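Local coordinates for protein putative phosphomethylpyrimidine kinase (Bacteroides thetaiotaomicron, PDB 3MBH) that binds pyridoxal and probably phosphorylates it at the expense of ATP, as expected of a pyridoxal kinase of the ribokinase clan, at residues A[10-15]-A[36-41]; A[79-84]-A[107-112]; A[25-30]-A[227-232]; A[43-48]-A[58-63]. All blocks are in the same frame, centred on the assembly; numbering follows the deposited sequence.

Interaction 1: A[10-15]-A[36-41]. With PXL (3-hydroxy-5-(hydroxymethyl)-2-methylisonicotinaldehyde), chain G.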
loop_
_atom_site.group_PDB
_atom_site.type_symbol
_atom_site.label_atom_id
_atom_site.label_comp_id
_atom_site.label_asym_id
_atom_site.label_seq_id
_atom_site.Cartn_x
_atom_site.Cartn_y
_atom_site.Cartn_z
ATOM N N ILE A 10 -9.789 -16.929 -16.913
ATOM C CA ILE A 10 -10.187 -16.287 -18.157
ATOM C C ILE A 10 -9.484 -16.915 -19.333
ATOM O O ILE A 10 -8.247 -16.908 -19.377
ATOM C CB ILE A 10 -9.851 -14.791 -18.104
ATOM C CG1 ILE A 10 -10.534 -14.159 -16.886
ATOM C CG2 ILE A 10 -10.271 -14.114 -19.406
ATOM C CD1 ILE A 10 -10.107 -12.715 -16.593
ATOM N N ALA A 11 -10.224 -17.449 -20.294
ATOM C CA ALA A 11 -9.598 -17.931 -21.513
ATOM C C ALA A 11 -9.365 -16.677 -22.409
ATOM O O ALA A 11 -10.323 -15.974 -22.740
ATOM C CB ALA A 11 -10.497 -18.996 -22.222
ATOM N N ALA A 12 -8.111 -16.439 -22.805
ATOM C CA ALA A 12 -7.698 -15.283 -23.555
ATOM C C ALA A 12 -7.341 -15.679 -24.984
ATOM O O ALA A 12 -6.312 -16.324 -25.231
ATOM C CB ALA A 12 -6.514 -14.566 -22.859
ATOM N N VAL A 13 -8.227 -15.340 -25.909
ATOM C CA VAL A 13 -8.118 -15.691 -27.341
ATOM C C VAL A 13 -7.536 -14.462 -28.110
ATOM O O VAL A 13 -8.264 -13.641 -28.638
ATOM C CB VAL A 13 -9.481 -16.174 -27.931
ATOM C CG1 VAL A 13 -9.247 -16.778 -29.336
ATOM C CG2 VAL A 13 -10.193 -17.172 -26.934
ATOM N N HIS A 14 -6.207 -14.375 -28.092
ATOM C CA HIS A 14 -5.467 -13.275 -28.602
ATOM C C HIS A 14 -4.160 -13.830 -29.134
ATOM O O HIS A 14 -3.765 -14.947 -28.792
ATOM C CB HIS A 14 -5.108 -12.265 -27.499
ATOM C CG HIS A 14 -6.285 -11.619 -26.834
ATOM N ND1 HIS A 14 -6.674 -10.333 -27.124
ATOM C CD2 HIS A 14 -7.086 -12.036 -25.826
ATOM C CE1 HIS A 14 -7.726 -10.010 -26.388
ATOM N NE2 HIS A 14 -8.005 -11.026 -25.589
ATOM N N ASP A 15 -3.487 -13.035 -29.951
ATOM C CA ASP A 15 -2.167 -13.347 -30.402
ATOM C C ASP A 15 -1.057 -13.111 -29.344
ATOM O O ASP A 15 -1.245 -12.435 -28.318
ATOM C CB ASP A 15 -1.891 -12.564 -31.660
ATOM C CG ASP A 15 -1.699 -11.096 -31.377
ATOM O OD1 ASP A 15 -2.727 -10.334 -31.409
ATOM O OD2 ASP A 15 -0.542 -10.727 -31.012
ATOM N N PHE A 36 -6.903 -12.569 -11.589
ATOM C CA PHE A 36 -7.480 -13.619 -12.424
ATOM C C PHE A 36 -6.375 -14.397 -13.065
ATOM O O PHE A 36 -5.341 -13.815 -13.382
ATOM C CB PHE A 36 -8.390 -13.013 -13.485
ATOM C CG PHE A 36 -9.479 -12.198 -12.887
ATOM C CD1 PHE A 36 -10.542 -12.827 -12.258
ATOM C CD2 PHE A 36 -9.401 -10.815 -12.854
ATOM C CE1 PHE A 36 -11.521 -12.086 -11.630
ATOM C CE2 PHE A 36 -10.353 -10.081 -12.239
ATOM C CZ PHE A 36 -11.426 -10.704 -11.631
ATOM N N GLN A 37 -6.555 -15.713 -13.191
ATOM C CA GLN A 37 -5.637 -16.515 -13.992
ATOM C C GLN A 37 -6.046 -16.414 -15.482
ATOM O O GLN A 37 -7.210 -16.604 -15.800
ATOM C CB GLN A 37 -5.656 -17.992 -13.562
ATOM C CG GLN A 37 -4.731 -18.821 -14.436
ATOM C CD GLN A 37 -4.684 -20.296 -14.026
ATOM O OE1 GLN A 37 -5.472 -20.736 -13.232
ATOM N NE2 GLN A 37 -3.711 -21.028 -14.546
ATOM N N VAL A 38 -5.094 -16.089 -16.348
ATOM C CA VAL A 38 -5.306 -15.960 -17.763
ATOM C C VAL A 38 -4.725 -17.210 -18.423
ATOM O O VAL A 38 -3.551 -17.580 -18.193
ATOM C CB VAL A 38 -4.604 -14.753 -18.312
ATOM C CG1 VAL A 38 -4.713 -14.695 -19.822
ATOM C CG2 VAL A 38 -5.119 -13.480 -17.620
ATOM N N CYS A 39 -5.570 -17.870 -19.197
ATOM C CA CYS A 39 -5.261 -19.105 -19.896
ATOM C C CYS A 39 -5.292 -18.801 -21.382
ATOM O O CYS A 39 -6.371 -18.728 -22.003
ATOM C CB CYS A 39 -6.263 -20.171 -19.555
ATOM S SG CYS A 39 -6.232 -20.695 -17.869
ATOM N N PRO A 40 -4.110 -18.649 -21.984
ATOM C CA PRO A 40 -4.051 -18.250 -23.393
ATOM C C PRO A 40 -4.458 -19.350 -24.390
ATOM O O PRO A 40 -4.005 -20.515 -24.254
ATOM C CB PRO A 40 -2.580 -17.896 -23.618
ATOM C CG PRO A 40 -1.835 -18.629 -22.515
ATOM C CD PRO A 40 -2.783 -18.741 -21.356
ATOM N N LEU A 41 -5.321 -18.958 -25.330
ATOM C CA LEU A 41 -5.613 -19.690 -26.565
ATOM C C LEU A 41 -5.058 -18.815 -27.687
ATOM O O LEU A 41 -5.751 -17.969 -28.200
ATOM C CB LEU A 41 -7.105 -19.879 -26.768
ATOM C CG LEU A 41 -7.512 -20.757 -27.964
ATOM C CD1 LEU A 41 -6.865 -22.138 -27.846
ATOM C CD2 LEU A 41 -9.050 -20.833 -28.050
HETATM O OP4 PXL G . -5.449 -5.378 -30.432
HETATM C C5A PXL G . -4.506 -4.666 -31.219
HETATM C C5 PXL G . -3.549 -5.670 -31.871
HETATM C C6 PXL G . -3.369 -6.979 -31.470
HETATM N N1 PXL G . -2.539 -7.805 -32.106
HETATM C C2 PXL G . -1.747 -7.492 -33.152
HETATM C C3 PXL G . -1.835 -6.116 -33.660
HETATM C C4 PXL G . -2.795 -5.203 -32.997
HETATM C C4A PXL G . -2.961 -3.793 -33.343
HETATM O O4A PXL G . -2.082 -3.385 -34.034
HETATM O O3 PXL G . -1.154 -5.659 -34.723
HETATM C C2A PXL G . -0.834 -8.589 -33.675
#
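Ala12 O draws two donors from the neighbouring strand: the amide N of Leu41 at 2.8 Å, a hydrogen bond that arrives 38° out of the carbonyl plane, and the CA-H of Pro40 at 3.5 Å, a weaker CA-H...O contact. Two residues earlier Ile10 O repeats the pattern, accepting from Cys39 N and facing the CA-H of Val38. In the other direction, Ile10 N donates to Gln37 O at 2.8 Å and Ala12 N to Cys39 O. Pro40 costs the ladder nothing, because its N points away from strand 10-13. Helix 24-33 connects these parallel strands in a beta-alpha-beta unit of the ribokinase-like fold. On the face with Ile10 and Val38, Ala12 CB meets Val38 CG1 at 3.5 Å, beneath Leu24 and Ile28 of that helix. Ile10 CG1 lies beside its own N (chi1 -57°), and the extended chain carries CD1 to Phe36 CB at 3.6 Å. The side chains of Val13 and Leu41 lie side by side, CG2 of Val13 4.0 Å from CD2 of Leu41, and Leu41 continues onto helix 64-73. Beyond the ladder, Asp15 OD1 comes within 2.6 Å of PXL N1, while Asp15 OD2 is hydrogen-bonded to Ser17 OG and Ser23 OG.

Interaction 2: A[79-84]-A[107-112]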
loop_
_atom_site.group_PDB
_atom_site.type_symbol
_atom_site.label_atom_id
_atom_site.label_comp_id
_atom_site.label_asym_id
_atom_site.label_seq_id
_atom_site.Cartn_x
_atom_site.Cartn_y
_atom_site.Cartn_z
ATOM N N ASP A 79 -14.408 -18.860 -16.223
ATOM C CA ASP A 79 -15.349 -17.866 -15.695
ATOM C C ASP A 79 -15.575 -16.781 -16.718
ATOM O O ASP A 79 -16.605 -16.101 -16.705
ATOM C CB ASP A 79 -14.793 -17.323 -14.408
ATOM C CG ASP A 79 -14.553 -18.443 -13.395
ATOM O OD1 ASP A 79 -15.566 -18.931 -12.902
ATOM O OD2 ASP A 79 -13.386 -18.890 -13.175
ATOM N N ALA A 80 -14.624 -16.637 -17.639
ATOM C CA ALA A 80 -14.790 -15.690 -18.703
ATOM C C ALA A 80 -14.007 -16.101 -19.911
ATOM O O ALA A 80 -13.076 -16.858 -19.789
ATOM C CB ALA A 80 -14.383 -14.312 -18.258
ATOM N N ILE A 81 -14.426 -15.608 -21.077
ATOM C CA ILE A 81 -13.726 -15.797 -22.349
ATOM C C ILE A 81 -13.626 -14.413 -22.990
ATOM O O ILE A 81 -14.626 -13.691 -23.121
ATOM C CB ILE A 81 -14.453 -16.745 -23.337
ATOM C CG1 ILE A 81 -14.651 -18.114 -22.689
ATOM C CG2 ILE A 81 -13.665 -16.819 -24.708
ATOM C CD1 ILE A 81 -15.466 -19.116 -23.464
ATOM N N TYR A 82 -12.382 -14.055 -23.353
ATOM C CA TYR A 82 -12.079 -12.712 -23.813
ATOM C C TYR A 82 -11.274 -12.849 -25.073
ATOM O O TYR A 82 -10.126 -13.324 -25.052
ATOM C CB TYR A 82 -11.325 -11.962 -22.690
ATOM C CG TYR A 82 -10.580 -10.697 -23.048
ATOM C CD1 TYR A 82 -10.920 -9.934 -24.161
ATOM C CD2 TYR A 82 -9.565 -10.217 -22.223
ATOM C CE1 TYR A 82 -10.202 -8.819 -24.496
ATOM C CE2 TYR A 82 -8.857 -9.078 -22.546
ATOM C CZ TYR A 82 -9.187 -8.364 -23.650
ATOM O OH TYR A 82 -8.494 -7.226 -24.011
ATOM N N THR A 83 -11.836 -12.331 -26.150
ATOM C CA THR A 83 -11.239 -12.469 -27.447
ATOM C C THR A 83 -10.755 -11.146 -27.982
ATOM O O THR A 83 -11.332 -10.093 -27.691
ATOM C CB THR A 83 -12.243 -13.096 -28.491
ATOM O OG1 THR A 83 -13.197 -12.115 -28.935
ATOM C CG2 THR A 83 -12.940 -14.263 -27.913
ATOM N N GLY A 84 -9.737 -11.212 -28.840
ATOM C CA GLY A 84 -9.241 -10.045 -29.547
ATOM C C GLY A 84 -8.736 -10.365 -30.946
ATOM O O GLY A 84 -9.497 -10.905 -31.837
ATOM N N SER A 107 -21.084 -17.048 -17.055
ATOM C CA SER A 107 -19.906 -16.541 -17.845
ATOM C C SER A 107 -20.032 -15.108 -18.372
ATOM O O SER A 107 -21.124 -14.530 -18.521
ATOM C CB SER A 107 -19.537 -17.426 -19.040
ATOM O OG SER A 107 -19.349 -18.771 -18.682
ATOM N N LEU A 108 -18.870 -14.517 -18.568
ATOM C CA LEU A 108 -18.765 -13.214 -19.173
ATOM C C LEU A 108 -17.996 -13.507 -20.443
ATOM O O LEU A 108 -16.898 -14.039 -20.350
ATOM C CB LEU A 108 -17.955 -12.324 -18.232
ATOM C CG LEU A 108 -17.712 -10.907 -18.724
ATOM C CD1 LEU A 108 -19.000 -10.129 -18.805
ATOM C CD2 LEU A 108 -16.691 -10.260 -17.821
ATOM N N ILE A 109 -18.616 -13.266 -21.587
ATOM C CA ILE A 109 -18.000 -13.386 -22.880
ATOM C C ILE A 109 -17.740 -11.952 -23.380
ATOM O O ILE A 109 -18.694 -11.136 -23.567
ATOM C CB ILE A 109 -18.869 -14.186 -23.911
ATOM C CG1 ILE A 109 -19.338 -15.534 -23.328
ATOM C CG2 ILE A 109 -18.124 -14.349 -25.218
ATOM C CD1 ILE A 109 -18.208 -16.451 -22.654
ATOM N N VAL A 110 -16.451 -11.649 -23.554
ATOM C CA VAL A 110 -16.008 -10.353 -24.022
ATOM C C VAL A 110 -15.313 -10.491 -25.355
ATOM O O VAL A 110 -14.359 -11.285 -25.483
ATOM C CB VAL A 110 -15.052 -9.684 -23.004
ATOM C CG1 VAL A 110 -14.594 -8.270 -23.514
ATOM C CG2 VAL A 110 -15.705 -9.582 -21.645
ATOM N N ALA A 111 -15.750 -9.716 -26.357
ATOM C CA ALA A 111 -15.074 -9.723 -27.623
ATOM C C ALA A 111 -14.698 -8.291 -27.944
ATOM O O ALA A 111 -15.578 -7.407 -28.091
ATOM C CB ALA A 111 -15.946 -10.321 -28.758
ATOM N N ASP A 112 -13.394 -8.066 -28.050
ATOM C CA ASP A 112 -12.890 -6.871 -28.663
ATOM C C ASP A 112 -12.824 -7.169 -30.170
ATOM O O ASP A 112 -12.097 -8.049 -30.599
ATOM C CB ASP A 112 -11.506 -6.505 -28.052
ATOM C CG ASP A 112 -10.926 -5.220 -28.628
ATOM O OD1 ASP A 112 -11.464 -4.690 -29.652
ATOM O OD2 ASP A 112 -9.888 -4.730 -28.074
HETATM O O HOH W 1 -8.556 -6.601 -26.688
HETATM O O HOH W 2 -12.243 -10.823 -31.173
#
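Ile109 CD1 rests against the flank of Ile81, 3.8 Å from Ile81 CB and 3.9 Å from both Ile81 CG1 and Ile81 CD1. The second torsion of Ile109 (chi2 -50°) turns CD1 aside from the extended course, toward Ile81, and Phe98, Phe102 and Ile99 of helix 91-102 cover this isoleucine pair. On the reverse face Tyr82 CD1 touches Val110 CG1 at 4.1 Å; the edge of the tyrosine ring, not a face, is turned to Val110 O and Asp112 CB. Helix 223-236 packs over this side through Thr228 and Met236. The two strands, 80-83 and 108-111, run almost exactly parallel and belong to a beta-alpha-beta unit with helix 91-102. In the middle of the ladder the bonds are nearly straight, with Val110 N giving to Ile81 O and Thr83 N to Val110 O, both at 2.8 Å; only the first rung, Leu108 N to Asp79 O, is weak. At the C-terminal ends the contact turns polar. One water accepts from Tyr82 OH and donates to Asp112 OD2, each at 2.7 Å. A second accepts from Thr83 OG1 and donates to Gly84 O and Asp112 O. An apolar, tightly bonded body therefore ends in a buried polar patch bridged by two waters, where Asp112 OD2 meets Tyr82 OH through water, with a weak bond to Thr228 OG1, and the Asp112 side chain lies about 5 Å from the bound pyridoxal.

Interaction 3: A[25-30]-A[227-232]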
loop_
_atom_site.group_PDB
_atom_site.type_symbol
_atom_site.label_atom_id
_atom_site.label_comp_id
_atom_site.label_asym_id
_atom_site.label_seq_id
_atom_site.Cartn_x
_atom_site.Cartn_y
_atom_site.Cartn_z
ATOM N N THR A 25 0.489 -10.056 -24.269
ATOM C CA THR A 25 1.498 -9.446 -23.429
ATOM C C THR A 25 0.919 -8.235 -22.692
ATOM O O THR A 25 1.598 -7.672 -21.841
ATOM C CB THR A 25 2.765 -9.056 -24.190
ATOM O OG1 THR A 25 2.436 -8.197 -25.292
ATOM C CG2 THR A 25 3.480 -10.273 -24.699
ATOM N N VAL A 26 -0.342 -7.879 -22.976
ATOM C CA VAL A 26 -1.066 -6.860 -22.203
ATOM C C VAL A 26 -2.110 -7.551 -21.312
ATOM O O VAL A 26 -2.251 -7.223 -20.134
ATOM C CB VAL A 26 -1.669 -5.855 -23.236
ATOM C CG1 VAL A 26 -2.819 -5.090 -22.700
ATOM C CG2 VAL A 26 -0.523 -4.897 -23.752
ATOM N N VAL A 27 -2.866 -8.486 -21.886
ATOM C CA VAL A 27 -3.962 -9.166 -21.210
ATOM C C VAL A 27 -3.478 -9.967 -20.019
ATOM O O VAL A 27 -4.096 -9.943 -18.969
ATOM C CB VAL A 27 -4.707 -10.121 -22.201
ATOM C CG1 VAL A 27 -5.782 -10.928 -21.475
ATOM C CG2 VAL A 27 -5.318 -9.321 -23.371
ATOM N N ILE A 28 -2.356 -10.669 -20.161
ATOM C CA ILE A 28 -1.847 -11.507 -19.065
ATOM C C ILE A 28 -1.431 -10.660 -17.821
ATOM O O ILE A 28 -1.969 -10.859 -16.732
ATOM C CB ILE A 28 -0.718 -12.473 -19.519
ATOM C CG1 ILE A 28 -1.306 -13.545 -20.429
ATOM C CG2 ILE A 28 -0.055 -13.096 -18.315
ATOM C CD1 ILE A 28 -0.192 -14.329 -21.280
ATOM N N PRO A 29 -0.554 -9.674 -17.985
ATOM C CA PRO A 29 -0.165 -8.877 -16.798
ATOM C C PRO A 29 -1.307 -8.110 -16.129
ATOM O O PRO A 29 -1.382 -8.044 -14.884
ATOM C CB PRO A 29 0.884 -7.890 -17.340
ATOM C CG PRO A 29 0.987 -8.103 -18.744
ATOM C CD PRO A 29 0.172 -9.261 -19.191
ATOM N N ILE A 30 -2.197 -7.525 -16.929
ATOM C CA ILE A 30 -3.297 -6.742 -16.359
ATOM C C ILE A 30 -4.260 -7.659 -15.571
ATOM O O ILE A 30 -4.515 -7.437 -14.386
ATOM C CB ILE A 30 -4.046 -5.996 -17.424
ATOM C CG1 ILE A 30 -3.129 -4.880 -17.972
ATOM C CG2 ILE A 30 -5.431 -5.460 -16.836
ATOM C CD1 ILE A 30 -3.771 -4.016 -19.118
ATOM N N PHE A 227 -7.483 -1.257 -22.559
ATOM C CA PHE A 227 -8.841 -0.859 -22.221
ATOM C C PHE A 227 -9.782 -2.046 -21.908
ATOM O O PHE A 227 -10.460 -2.076 -20.889
ATOM C CB PHE A 227 -9.453 -0.013 -23.353
ATOM C CG PHE A 227 -10.868 0.422 -23.077
ATOM C CD1 PHE A 227 -11.122 1.566 -22.366
ATOM C CD2 PHE A 227 -11.950 -0.341 -23.516
ATOM C CE1 PHE A 227 -12.442 1.944 -22.075
ATOM C CE2 PHE A 227 -13.282 0.032 -23.231
ATOM C CZ PHE A 227 -13.517 1.172 -22.529
ATOM N N THR A 228 -9.804 -3.011 -22.813
ATOM C CA THR A 228 -10.716 -4.148 -22.712
ATOM C C THR A 228 -10.308 -5.075 -21.589
ATOM O O THR A 228 -11.192 -5.592 -20.886
ATOM C CB THR A 228 -10.935 -4.861 -24.104
ATOM O OG1 THR A 228 -11.353 -3.857 -25.047
ATOM C CG2 THR A 228 -11.991 -6.026 -23.996
ATOM N N SER A 229 -8.994 -5.209 -21.347
ATOM C CA SER A 229 -8.483 -6.021 -20.233
ATOM C C SER A 229 -8.948 -5.414 -18.874
ATOM O O SER A 229 -9.451 -6.147 -17.988
ATOM C CB SER A 229 -6.945 -6.088 -20.252
ATOM O OG SER A 229 -6.457 -6.909 -21.294
ATOM N N VAL A 230 -8.864 -4.083 -18.745
ATOM C CA VAL A 230 -9.327 -3.447 -17.500
ATOM C C VAL A 230 -10.842 -3.543 -17.368
ATOM O O VAL A 230 -11.359 -3.853 -16.291
ATOM C CB VAL A 230 -8.805 -2.022 -17.312
ATOM C CG1 VAL A 230 -9.401 -1.462 -15.994
ATOM C CG2 VAL A 230 -7.238 -2.011 -17.298
ATOM N N ILE A 231 -11.559 -3.351 -18.472
ATOM C CA ILE A 231 -13.020 -3.520 -18.446
ATOM C C ILE A 231 -13.416 -4.940 -17.965
ATOM O O ILE A 231 -14.271 -5.091 -17.087
ATOM C CB ILE A 231 -13.701 -3.182 -19.795
ATOM C CG1 ILE A 231 -13.531 -1.689 -20.093
ATOM C CG2 ILE A 231 -15.223 -3.597 -19.786
ATOM C CD1 ILE A 231 -14.423 -0.689 -19.320
ATOM N N THR A 232 -12.767 -5.957 -18.502
ATOM C CA THR A 232 -13.074 -7.332 -18.151
ATOM C C THR A 232 -12.800 -7.608 -16.705
ATOM O O THR A 232 -13.658 -8.170 -16.004
ATOM C CB THR A 232 -12.214 -8.269 -18.998
ATOM O OG1 THR A 232 -12.548 -8.020 -20.355
ATOM C CG2 THR A 232 -12.474 -9.738 -18.678
#
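Ile30 reaches helix 223-236 with three of its side-chain carbons, all converging on Ser229. Its CB stands 4.1 Å from Ser229 CB. From there CG2 moves closer, to 3.8 Å from the same serine carbon, and also meets Val230 CG2 at 3.9 Å; the two side chains cross at about a right angle. The other branch runs out through CG1, beside the backbone N (chi1 -69°), and its CD1 ends 4.0 Å from Ser229 CB, which therefore sits against both arms of the isoleucine. One turn earlier, Val27 receives the hydroxyl end: Ser229 OG lies 3.4 Å from both Val27 CA and Val27 CG2, a van der Waals contact. The polar need of that oxygen is met within its own helix, since chi1 of -73° lays OG beside the backbone N, where it hydrogen-bonds Asp225 O one turn back; a weak bond to Tyr82 OH adds to this. The small serine is consistent with the axis distance of 9.3 Å, the helices being inclined by 29°. Pro29, whose N makes no bond to the preceding turn, kinks helix 24-33 and packs with Ile28 of the second subunit. Both helices cover the Tyr82 face of the central sheet in the alpha/beta layering of the ribokinase-like fold. A Gly-Thr-Gly-Asp sequence, ending in the pocket residue Asp225, spans the start of helix 223-236, a signature that in ribokinase relatives supplies the catalytic base and the anion hole.

Interaction 4: A[43-48]-A[58-63]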
loop_
_atom_site.group_PDB
_atom_site.type_symbol
_atom_site.label_atom_id
_atom_site.label_comp_id
_atom_site.label_asym_id
_atom_site.label_seq_id
_atom_site.Cartn_x
_atom_site.Cartn_y
_atom_site.Cartn_z
ATOM N N THR A 43 -3.802 -17.067 -31.013
ATOM C CA THR A 43 -4.367 -17.012 -32.362
ATOM C C THR A 43 -3.292 -16.953 -33.441
ATOM O O THR A 43 -3.559 -17.292 -34.617
ATOM C CB THR A 43 -5.293 -15.819 -32.489
ATOM O OG1 THR A 43 -4.544 -14.617 -32.205
ATOM C CG2 THR A 43 -6.536 -15.951 -31.461
ATOM N N ALA A 44 -2.102 -16.525 -33.040
ATOM C CA ALA A 44 -0.993 -16.246 -33.947
ATOM C C ALA A 44 0.235 -15.961 -33.104
ATOM O O ALA A 44 0.103 -15.578 -31.954
ATOM C CB ALA A 44 -1.269 -15.038 -34.866
ATOM N N VAL A 45 1.403 -16.121 -33.706
ATOM C CA VAL A 45 2.676 -15.675 -33.147
ATOM C C VAL A 45 3.324 -14.625 -34.032
ATOM O O VAL A 45 3.492 -14.839 -35.228
ATOM C CB VAL A 45 3.611 -16.843 -32.916
ATOM C CG1 VAL A 45 5.038 -16.351 -32.497
ATOM C CG2 VAL A 45 3.015 -17.663 -31.785
ATOM N N LEU A 46 3.652 -13.484 -33.452
ATOM C CA LEU A 46 4.313 -12.415 -34.186
ATOM C C LEU A 46 5.533 -11.900 -33.428
ATOM O O LEU A 46 5.532 -11.864 -32.205
ATOM C CB LEU A 46 3.331 -11.240 -34.450
ATOM C CG LEU A 46 1.983 -11.489 -35.194
ATOM C CD1 LEU A 46 0.864 -12.010 -34.264
ATOM C CD2 LEU A 46 1.486 -10.174 -35.855
ATOM N N SER A 47 6.525 -11.394 -34.162
ATOM C CA SER A 47 7.685 -10.736 -33.596
ATOM C C SER A 47 7.302 -9.428 -32.867
ATOM O O SER A 47 7.975 -8.997 -31.890
ATOM C CB SER A 47 8.683 -10.418 -34.718
ATOM O OG SER A 47 8.143 -9.556 -35.724
ATOM N N ASN A 48 6.242 -8.801 -33.375
ATOM C CA ASN A 48 5.798 -7.493 -32.940
ATOM C C ASN A 48 4.454 -7.175 -33.576
ATOM O O ASN A 48 4.070 -7.818 -34.558
ATOM C CB ASN A 48 6.822 -6.425 -33.331
ATOM C CG ASN A 48 7.241 -6.478 -34.799
ATOM O OD1 ASN A 48 8.310 -7.020 -35.139
ATOM N ND2 ASN A 48 6.449 -5.864 -35.674
ATOM N N LEU A 58 2.954 -16.130 -37.726
ATOM C CA LEU A 58 2.588 -17.524 -37.786
ATOM C C LEU A 58 1.112 -17.667 -37.308
ATOM O O LEU A 58 0.779 -17.404 -36.137
ATOM C CB LEU A 58 3.502 -18.368 -36.905
ATOM C CG LEU A 58 3.222 -19.884 -36.933
ATOM C CD1 LEU A 58 3.510 -20.569 -38.300
ATOM C CD2 LEU A 58 3.997 -20.533 -35.814
ATOM N N ASP A 59 0.291 -18.175 -38.209
ATOM C CA ASP A 59 -1.149 -18.352 -38.027
ATOM C C ASP A 59 -1.310 -19.600 -37.211
ATOM O O ASP A 59 -0.847 -20.648 -37.623
ATOM C CB ASP A 59 -1.791 -18.561 -39.432
ATOM C CG ASP A 59 -3.311 -18.906 -39.380
ATOM O OD1 ASP A 59 -3.969 -18.871 -38.320
ATOM O OD2 ASP A 59 -3.865 -19.184 -40.469
ATOM N N LEU A 60 -1.974 -19.527 -36.077
ATOM C CA LEU A 60 -2.145 -20.737 -35.245
ATOM C C LEU A 60 -3.552 -21.395 -35.339
ATOM O O LEU A 60 -3.922 -22.216 -34.450
ATOM C CB LEU A 60 -1.781 -20.442 -33.787
ATOM C CG LEU A 60 -0.312 -20.082 -33.480
ATOM C CD1 LEU A 60 -0.239 -19.657 -32.010
ATOM C CD2 LEU A 60 0.623 -21.249 -33.792
ATOM N N THR A 61 -4.300 -21.054 -36.401
ATOM C CA THR A 61 -5.670 -21.537 -36.602
ATOM C C THR A 61 -5.753 -23.039 -36.395
ATOM O O THR A 61 -6.614 -23.510 -35.662
ATOM C CB THR A 61 -6.228 -21.204 -38.016
ATOM O OG1 THR A 61 -6.169 -19.782 -38.219
ATOM C CG2 THR A 61 -7.714 -21.745 -38.241
ATOM N N ASP A 62 -4.848 -23.778 -37.029
ATOM C CA ASP A 62 -4.939 -25.205 -36.933
ATOM C C ASP A 62 -4.477 -25.837 -35.614
ATOM O O ASP A 62 -4.789 -27.002 -35.366
ATOM C CB ASP A 62 -4.267 -25.831 -38.114
ATOM C CG ASP A 62 -4.950 -25.426 -39.430
ATOM O OD1 ASP A 62 -6.198 -25.430 -39.484
ATOM O OD2 ASP A 62 -4.223 -25.075 -40.388
ATOM N N GLU A 63 -3.792 -25.084 -34.761
ATOM C CA GLU A 63 -3.464 -25.598 -33.435
ATOM C C GLU A 63 -4.604 -25.392 -32.432
ATOM O O GLU A 63 -4.709 -26.141 -31.461
ATOM C CB GLU A 63 -2.208 -24.947 -32.915
ATOM C CG GLU A 63 -1.547 -25.683 -31.753
ATOM C CD GLU A 63 -1.079 -27.113 -32.099
ATOM O OE1 GLU A 63 -0.836 -27.411 -33.290
ATOM O OE2 GLU A 63 -0.954 -27.938 -31.156
#
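Val45 and Leu58 exchange both backbone hydrogen bonds of an antiparallel hydrogen-bonded pair: Val45 N gives to Leu58 O at 2.8 Å, and Leu58 N returns to Val45 O at 2.9 Å, each donor lying in the plane of the carbonyl it meets. A third bond, Leu60 N to Thr43 O at 3.1 Å, is about as straight at the hydrogen, but its donor stands 45° out of the carbonyl plane; Thr43 O is gripped a second time by Gln91 NE2. At the end of strand 57-59, Asp59 OD1 accepts from Thr61 N at 2.9 Å in an Asx turn, while its OD2 forms a salt bridge with Arg90. The two strands make a short beta hairpin on the main sheet, where strand 44-46 also pairs with strand 9-17. Leu46, next along, belongs to the pyridoxal pocket and packs on Asp15 and Ser17 of strand 9-17. Much of the packing falls to Leu60: with CG beside its own N (chi1 -65°), CB lies 3.7 Å from Thr43 O and CD1 comes to 3.8 Å from both Ala44 N and Val45 CG2, crossing the valine obliquely. Val45 CB and Leu58 CB face each other at 4.3 Å on the same side of the hairpin. That apolar side continues across the contact with the second subunit, where Leu58 packs on Leu60 of that subunit, Leu60 on its Leu58, and Val45 on its Pro42.

How the interactions relate
Interactions 1, 2 and 4 share one mixed sheet, with strand 9-17 next to strands 37-40, 44-46 and 80-83. Interactions 1 and 2, centred 9 Å apart, join directly through Ala11 O to Tyr82 N; interaction 4 follows interaction 1 in the chain and meets it where Thr43 N approaches His14 O. Interaction 3 crosses interaction 1 in sequence, since helix 24-33 connects the latter's strands, and its long span encloses interactions 4 and 2. Its helices rest on the sheet, Thr228 meeting Tyr82 and Val110. Interactions 1, 3 and 4 all touch the second subunit, so this part of the sheet and its helical cover lie at the contact with that subunit, close to the pyridoxal pocket.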